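Local coordinates for protein particle-associated lyase (Acinetobacter bacteriophage AP22, PDB 4Y9V) that probably cleaves the capsular polysaccharide of Acinetobacter baumannii by a lyase mechanism, serving as the phage tailspike that recognises and degrades the host capsule, at residues V177-V180 / V185-F188; F106-G109 / G113-A116; S220-P225 / N269-N274. All coordinates share one frame; numbering follows the deposited sequence. Where two conformers were deposited one is given.

Contact 1 (V177-V180 / V185-F188); sequences VASV and VKFF
The carbonyl oxygen Lys186 O takes two backbone donors, Ala178 N at 2.8 Å and Ser179 N at 3.2 Å. Two residues of one strand face one of the other, a classic beta bulge, so a single oxygen serves two N-H groups; both reach it from the same face of its plane. Lys186 N returns a bond to Ser179 O at 2.9 Å, completing the hydrogen-bonded pair on one side of the bulge; regular pairing goes on at Val180 with Val185. The bulge turns Ala178 CB toward the partner strand, over a face of the Phe188 ring, 3.6 Å from the centroid, a CH-pi contact that a compact methyl suits. Phe188 CG, anti to the carbonyl carbon (chi1 -74°), brings the ring back toward that methyl. On the face shared by Ser179 and Lys186, the small hydroxyl Ser179 OG rests 3.4 Å from Lys186 CB, while the extended lysine carries NZ on to a salt bridge with Glu328 of the second subunit. Val177 and Val185 are buried and cross at about a right angle, Val177 CG2 meeting Val185 CG1 at 4.0 Å. Strands 172-181 and 184-187 form a hairpin of the Ig-like domain, flanked by strand 137-139.

Contact 2 (F106-G109 / G113-A116); sequences FNFG and GFYA
Gly113 lies against the Phe108 ring, and with it strand 113-116 begins its contact with strand 106-109. Its CA stands 3.5 Å from the ring centroid, almost on the ring normal, so CA sits nearly over the middle of the ring in a CH-pi contact. The backbone of Gly113 is almost fully extended, a shape glycine takes with ease, and its N lies against the ring as well, 3.3 Å from Phe108 CD1. The opposite face of the same ring looks onto Phe106 O, so the phenyl group is sandwiched between its own strand and the next.

Phe114 follows and brings the three phenylalanines into one aromatic cluster. Phe108 turns its edge to a face of the Phe114 ring, an edge-to-face pair with planes at 66° and Phe108 CZ 3.6 Å from Phe114 CD1. Phe114 CG is anti to the carbonyl carbon (chi1 -76°), which swings the ring back toward the preceding strand. The far rim of that ring, at Phe114 CZ, reaches over a face of Phe106, 3.8 Å from Phe106 CD2; these two rings are oblique, with centroids 5.2 Å apart. Flat, bulky and wholly apolar, phenylalanine fills such a buried corner through both faces and edges, and no hydrogen bond crosses between the segments.

The chain turns sharply here, the strand directions differing by 105°, as at a corner between walls of a solenoid. Strand 105-109 is flanked by the parallel strands 83-85 and 215-220, while strand 113-125 pairs with 89-92 and 229-232; Phe92 adds a further edge-to-face partner to Phe114, and Leu229 packs against it.

Contact 3 (S220-P225 / N269-N274); sequences STDNNP and NNAPAN
Asp222 and Ala271 meet where two loops come together at the same corner of the pectin lyase-like beta-helix, two turns apart; the chain through Gly247 and Lys248 belongs to the turn between them. Residues 220-225 lie in the loop that follows strand 215-220, and residues 269-274 in the loop that follows strand 268-269. Their backbones come closest at Asp222 and Ala271, with CA atoms 5.1 Å apart.

The direct contact is van der Waals. Asp222 CB lies 3.9 Å from Ala271 CB, and the carboxylate runs on past the alanine, its OD2 3.8 Å from Ala271 CA. The torsion that sets Asp222 CG anti to its carbonyl carbon (chi1 -75°) lays the acid alongside the opposite backbone. A methyl suits position 271, since it gives the aspartate a small apolar surface to rest on. Pro272 CD comes within 4.3 Å of Asp222 OD2 at the margin, and Asn270 packs on Phe188 of the third subunit.

Hydrogen bonding within each loop fixes its shape. Residues 221-224 make a type I beta turn, closed by Asn224 N to Thr221 O and reinforced by an ST turn in which Thr221 OG1 accepts from Asn223 N; threonine suits this first position because its hydroxyl can fold back over the turn. Across from it, Asn269 makes an Asx turn, its OD1 accepting from Ala271 N at 3.2 Å, with the donor above the amide plane. Asn277 ND2 also bonds to that oxygen, tying the loop to the chain beyond it.

Polar contact between the loops passes through water. One molecule gives a hydrogen to Asp222 OD1 at 2.8 Å and accepts one from Asn270 N at 2.9 Å.

From the N terminus, contact 2 comes first: residues 106-109 and 113-116 close a short three-residue connection between two walls of the solenoid. Contact 1 follows, closing the hairpin of the Ig-like domain, which branches off between strands 113-125 and 201-207. Contact 3 comes last and closes a longer loop of 43 residues, bringing together corner loops that lie two turns apart, on either side of the turn through strand 250-255. The three are in series and none nests within or crosses another. Contacts 2 and 3 adjoin, since Gly109 O lies 2.9 Å from both Thr221 N and Asn224 ND2, whereas contact 1 stands apart, its nearest atoms about 21 Å from contact 2 and about 33 Å from contact 3.

Contact 1 (V177-V180 / V185-F188)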
loop_
_atom_site.group_PDB
_atom_site.type_symbol
_atom_site.label_atom_id
_atom_site.label_comp_id
_atom_site.label_asym_id
_atom_site.label_seq_id
_atom_site.Cartn_x
_atom_site.Cartn_y
_atom_site.Cartn_z
ATOM N N VAL A 177 9.616 26.878 10.207
ATOM C CA VAL A 177 9.596 27.438 11.545
ATOM C C VAL A 177 8.172 27.489 12.099
ATOM O O VAL A 177 7.261 28.033 11.474
ATOM C CB VAL A 177 10.210 28.843 11.517
ATOM C CG1 VAL A 177 10.132 29.493 12.897
ATOM C CG2 VAL A 177 11.641 28.769 11.044
ATOM N N ALA A 178 8.012 26.957 13.310
ATOM C CA ALA A 178 6.779 27.019 14.078
ATOM C C ALA A 178 6.726 28.234 15.002
ATOM O O ALA A 178 5.669 28.832 15.187
ATOM C CB ALA A 178 6.578 25.744 14.862
ATOM N N SER A 179 7.839 28.597 15.646
ATOM C CA SER A 179 7.870 29.755 16.525
ATOM C C SER A 179 9.327 30.133 16.759
ATOM O O SER A 179 10.228 29.319 16.616
ATOM C CB SER A 179 7.143 29.523 17.822
ATOM O OG SER A 179 7.816 28.530 18.596
ATOM N N VAL A 180 9.504 31.404 17.153
ATOM C CA VAL A 180 10.803 31.938 17.543
ATOM C C VAL A 180 10.647 32.593 18.924
ATOM O O VAL A 180 9.744 33.408 19.083
ATOM C CB VAL A 180 11.314 32.954 16.545
ATOM C CG1 VAL A 180 12.699 33.481 16.920
ATOM C CG2 VAL A 180 11.379 32.381 15.149
ATOM N N VAL A 185 14.560 28.500 17.978
ATOM C CA VAL A 185 13.709 28.234 16.826
ATOM C C VAL A 185 13.019 26.896 17.033
ATOM O O VAL A 185 13.701 25.858 17.090
ATOM C CB VAL A 185 14.552 28.209 15.555
ATOM C CG1 VAL A 185 13.680 27.913 14.330
ATOM C CG2 VAL A 185 15.299 29.533 15.386
ATOM N N LYS A 186 11.696 26.896 17.189
ATOM C CA LYS A 186 10.936 25.641 17.203
ATOM C C LYS A 186 10.489 25.385 15.783
ATOM O O LYS A 186 10.011 26.338 15.113
ATOM C CB LYS A 186 9.754 25.761 18.162
ATOM C CG LYS A 186 9.033 24.448 18.401
ATOM C CD LYS A 186 7.966 24.537 19.477
ATOM C CE LYS A 186 7.377 23.178 19.826
ATOM N NZ LYS A 186 6.347 23.248 20.869
ATOM N N PHE A 187 10.638 24.166 15.297
ATOM C CA PHE A 187 10.266 23.827 13.924
ATOM C C PHE A 187 9.257 22.686 13.952
ATOM O O PHE A 187 9.140 21.945 14.914
ATOM C CB PHE A 187 11.500 23.509 13.057
ATOM C CG PHE A 187 12.294 22.290 13.489
ATOM C CD1 PHE A 187 13.320 22.371 14.402
ATOM C CD2 PHE A 187 11.987 21.037 12.950
ATOM C CE1 PHE A 187 14.048 21.247 14.764
ATOM C CE2 PHE A 187 12.693 19.933 13.297
ATOM C CZ PHE A 187 13.719 20.034 14.215
ATOM N N PHE A 188 8.522 22.546 12.843
ATOM C CA PHE A 188 7.550 21.485 12.719
ATOM C C PHE A 188 8.232 20.152 12.432
ATOM O O PHE A 188 9.139 20.045 11.583
ATOM C CB PHE A 188 6.549 21.817 11.611
ATOM C CG PHE A 188 5.579 22.890 12.029
ATOM C CD1 PHE A 188 4.561 22.617 12.908
ATOM C CD2 PHE A 188 5.681 24.186 11.522
ATOM C CE1 PHE A 188 3.644 23.598 13.283
ATOM C CE2 PHE A 188 4.782 25.163 11.889
ATOM C CZ PHE A 188 3.741 24.861 12.762
#

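Contact 2 (F106-G109 / G113-A116)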
loop_
_atom_site.group_PDB
_atom_site.type_symbol
_atom_site.label_atom_id
_atom_site.label_comp_id
_atom_site.label_asym_id
_atom_site.label_seq_id
_atom_site.Cartn_x
_atom_site.Cartn_y
_atom_site.Cartn_z
ATOM N N PHE A 106 9.633 24.834 -27.298
ATOM C CA PHE A 106 10.832 25.662 -27.201
ATOM C C PHE A 106 12.032 24.798 -27.621
ATOM O O PHE A 106 12.312 23.791 -26.997
ATOM C CB PHE A 106 11.022 26.238 -25.791
ATOM C CG PHE A 106 9.838 27.090 -25.388
ATOM C CD1 PHE A 106 9.600 28.312 -25.986
ATOM C CD2 PHE A 106 8.950 26.677 -24.417
ATOM C CE1 PHE A 106 8.498 29.073 -25.635
ATOM C CE2 PHE A 106 7.853 27.443 -24.086
ATOM C CZ PHE A 106 7.630 28.657 -24.687
ATOM N N ASN A 107 12.669 25.202 -28.725
ATOM C CA ASN A 107 13.810 24.464 -29.261
ATOM C C ASN A 107 15.090 25.156 -28.790
ATOM O O ASN A 107 15.441 26.236 -29.305
ATOM C CB ASN A 107 13.728 24.356 -30.796
ATOM C CG ASN A 107 14.749 23.353 -31.297
ATOM O OD1 ASN A 107 15.812 23.180 -30.723
ATOM N ND2 ASN A 107 14.382 22.718 -32.390
ATOM N N PHE A 108 15.711 24.554 -27.814
ATOM C CA PHE A 108 16.925 25.026 -27.162
ATOM C C PHE A 108 18.192 24.668 -27.936
ATOM O O PHE A 108 19.283 25.141 -27.565
ATOM C CB PHE A 108 17.018 24.395 -25.772
ATOM C CG PHE A 108 15.914 24.793 -24.813
ATOM C CD1 PHE A 108 15.520 26.117 -24.669
ATOM C CD2 PHE A 108 15.291 23.832 -24.027
ATOM C CE1 PHE A 108 14.528 26.464 -23.760
ATOM C CE2 PHE A 108 14.335 24.181 -23.112
ATOM C CZ PHE A 108 13.923 25.490 -22.985
ATOM N N GLY A 109 18.091 23.844 -28.968
ATOM C CA GLY A 109 19.294 23.538 -29.717
ATOM C C GLY A 109 20.378 23.009 -28.815
ATOM O O GLY A 109 20.155 22.156 -27.956
ATOM N N GLY A 113 18.026 26.613 -22.510
ATOM C CA GLY A 113 17.296 25.867 -21.484
ATOM C C GLY A 113 16.493 26.846 -20.653
ATOM O O GLY A 113 16.616 28.064 -20.807
ATOM N N PHE A 114 15.668 26.307 -19.745
ATOM C CA PHE A 114 14.962 27.092 -18.750
ATOM C C PHE A 114 15.472 26.691 -17.358
ATOM O O PHE A 114 15.607 25.504 -17.057
ATOM C CB PHE A 114 13.439 26.849 -18.780
ATOM C CG PHE A 114 12.659 27.491 -19.905
ATOM C CD1 PHE A 114 13.221 28.320 -20.865
ATOM C CD2 PHE A 114 11.304 27.240 -19.979
ATOM C CE1 PHE A 114 12.432 28.890 -21.853
ATOM C CE2 PHE A 114 10.510 27.835 -20.950
ATOM C CZ PHE A 114 11.091 28.648 -21.912
ATOM N N TYR A 115 15.679 27.681 -16.507
ATOM C CA TYR A 115 16.103 27.433 -15.135
ATOM C C TYR A 115 15.297 28.359 -14.231
ATOM O O TYR A 115 15.488 29.578 -14.320
ATOM C CB TYR A 115 17.622 27.672 -14.959
ATOM C CG TYR A 115 18.202 26.958 -13.768
ATOM C CD1 TYR A 115 17.812 27.249 -12.464
ATOM C CD2 TYR A 115 19.137 25.921 -13.926
ATOM C CE1 TYR A 115 18.338 26.573 -11.370
ATOM C CE2 TYR A 115 19.653 25.241 -12.846
ATOM C CZ TYR A 115 19.253 25.561 -11.563
ATOM O OH TYR A 115 19.754 24.837 -10.520
ATOM N N ALA A 116 14.439 27.823 -13.396
ATOM C CA ALA A 116 13.604 28.606 -12.494
ATOM C C ALA A 116 14.117 28.363 -11.070
ATOM O O ALA A 116 14.209 27.240 -10.662
ATOM C CB ALA A 116 12.165 28.170 -12.606
#

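Contact 3 (S220-P225 / N269-N274)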
loop_
_atom_site.group_PDB
_atom_site.type_symbol
_atom_site.label_atom_id
_atom_site.label_comp_id
_atom_site.label_asym_id
_atom_site.label_seq_id
_atom_site.Cartn_x
_atom_site.Cartn_y
_atom_site.Cartn_z
ATOM N N SER A 220 16.000 19.771 -27.372
ATOM C CA SER A 220 17.393 20.128 -27.275
ATOM C C SER A 220 18.187 19.041 -28.017
ATOM O O SER A 220 17.698 17.935 -28.182
ATOM C CB SER A 220 17.872 20.100 -25.794
ATOM O OG SER A 220 17.054 20.943 -24.997
ATOM N N THR A 221 19.409 19.361 -28.421
ATOM C CA THR A 221 20.263 18.294 -28.909
ATOM C C THR A 221 20.736 17.420 -27.754
ATOM O O THR A 221 20.672 17.799 -26.576
ATOM C CB THR A 221 21.487 18.845 -29.665
ATOM O OG1 THR A 221 22.322 19.440 -28.707
ATOM C CG2 THR A 221 21.076 19.808 -30.773
ATOM N N ASP A 222 21.266 16.245 -28.088
ATOM C CA ASP A 222 21.854 15.381 -27.087
ATOM C C ASP A 222 23.184 15.914 -26.558
ATOM O O ASP A 222 23.719 15.364 -25.593
ATOM C CB ASP A 222 22.056 13.947 -27.597
ATOM C CG ASP A 222 20.778 13.134 -27.695
ATOM O OD1 ASP A 222 19.770 13.477 -27.060
ATOM O OD2 ASP A 222 20.847 12.071 -28.369
ATOM N N ASN A 223 23.741 16.963 -27.144
ATOM C CA ASN A 223 24.946 17.619 -26.712
ATOM C C ASN A 223 24.683 18.825 -25.814
ATOM O O ASN A 223 25.641 19.402 -25.271
ATOM C CB ASN A 223 25.823 18.075 -27.935
ATOM C CG ASN A 223 26.327 16.862 -28.656
ATOM O OD1 ASN A 223 26.843 15.958 -27.985
ATOM N ND2 ASN A 223 26.144 16.818 -29.953
ATOM N N ASN A 224 23.438 19.231 -25.631
ATOM C CA ASN A 224 23.140 20.451 -24.869
ATOM C C ASN A 224 23.349 20.133 -23.373
ATOM O O ASN A 224 22.633 19.273 -22.839
ATOM C CB ASN A 224 21.713 20.867 -25.143
ATOM C CG ASN A 224 21.358 22.200 -24.506
ATOM O OD1 ASN A 224 21.854 22.531 -23.419
ATOM N ND2 ASN A 224 20.464 22.944 -25.132
ATOM N N PRO A 225 24.272 20.796 -22.693
ATOM C CA PRO A 225 24.555 20.453 -21.296
ATOM C C PRO A 225 23.531 20.958 -20.331
ATOM O O PRO A 225 23.503 20.534 -19.192
ATOM C CB PRO A 225 25.900 21.125 -21.054
ATOM C CG PRO A 225 25.856 22.348 -21.933
ATOM C CD PRO A 225 25.154 21.889 -23.169
ATOM N N ASN A 269 15.657 10.970 -21.179
ATOM C CA ASN A 269 16.993 11.187 -21.687
ATOM C C ASN A 269 17.310 10.056 -22.667
ATOM O O ASN A 269 17.011 8.914 -22.385
ATOM C CB ASN A 269 18.048 11.191 -20.560
ATOM C CG ASN A 269 19.432 11.431 -21.099
ATOM O OD1 ASN A 269 20.154 10.484 -21.452
ATOM N ND2 ASN A 269 19.845 12.695 -21.157
ATOM N N ASN A 270 17.936 10.420 -23.800
ATOM C CA ASN A 270 18.273 9.438 -24.807
ATOM C C ASN A 270 19.675 9.639 -25.348
ATOM O O ASN A 270 19.991 9.160 -26.442
ATOM C CB ASN A 270 17.252 9.459 -25.967
ATOM C CG ASN A 270 15.848 9.169 -25.502
ATOM O OD1 ASN A 270 15.466 7.962 -25.503
ATOM N ND2 ASN A 270 15.143 10.120 -25.105
ATOM N N ALA A 271 20.527 10.313 -24.585
ATOM C CA ALA A 271 21.856 10.669 -25.036
ATOM C C ALA A 271 22.803 9.491 -24.837
ATOM O O ALA A 271 22.541 8.581 -24.075
ATOM C CB ALA A 271 22.334 11.885 -24.252
ATOM N N PRO A 272 23.981 9.550 -25.496
ATOM C CA PRO A 272 25.030 8.585 -25.199
ATOM C C PRO A 272 25.330 8.583 -23.729
ATOM O O PRO A 272 25.281 9.619 -23.039
ATOM C CB PRO A 272 26.208 9.083 -26.039
ATOM C CG PRO A 272 25.556 9.797 -27.209
ATOM C CD PRO A 272 24.365 10.484 -26.571
ATOM N N ALA A 273 25.703 7.423 -23.204
ATOM C CA ALA A 273 25.964 7.303 -21.772
ATOM C C ALA A 273 27.043 8.235 -21.288
ATOM O O ALA A 273 28.125 8.377 -21.887
ATOM C CB ALA A 273 26.290 5.826 -21.493
ATOM N N ASN A 274 26.771 8.857 -20.151
ATOM C CA ASN A 274 27.660 9.728 -19.445
ATOM C C ASN A 274 27.488 9.460 -17.937
ATOM O O ASN A 274 27.018 8.400 -17.538
ATOM C CB ASN A 274 27.491 11.192 -19.910
ATOM C CG ASN A 274 26.096 11.747 -19.697
ATOM O OD1 ASN A 274 25.543 11.698 -18.580
ATOM N ND2 ASN A 274 25.507 12.295 -20.733
HETATM O O HOH W 1 18.629 13.089 -24.522
#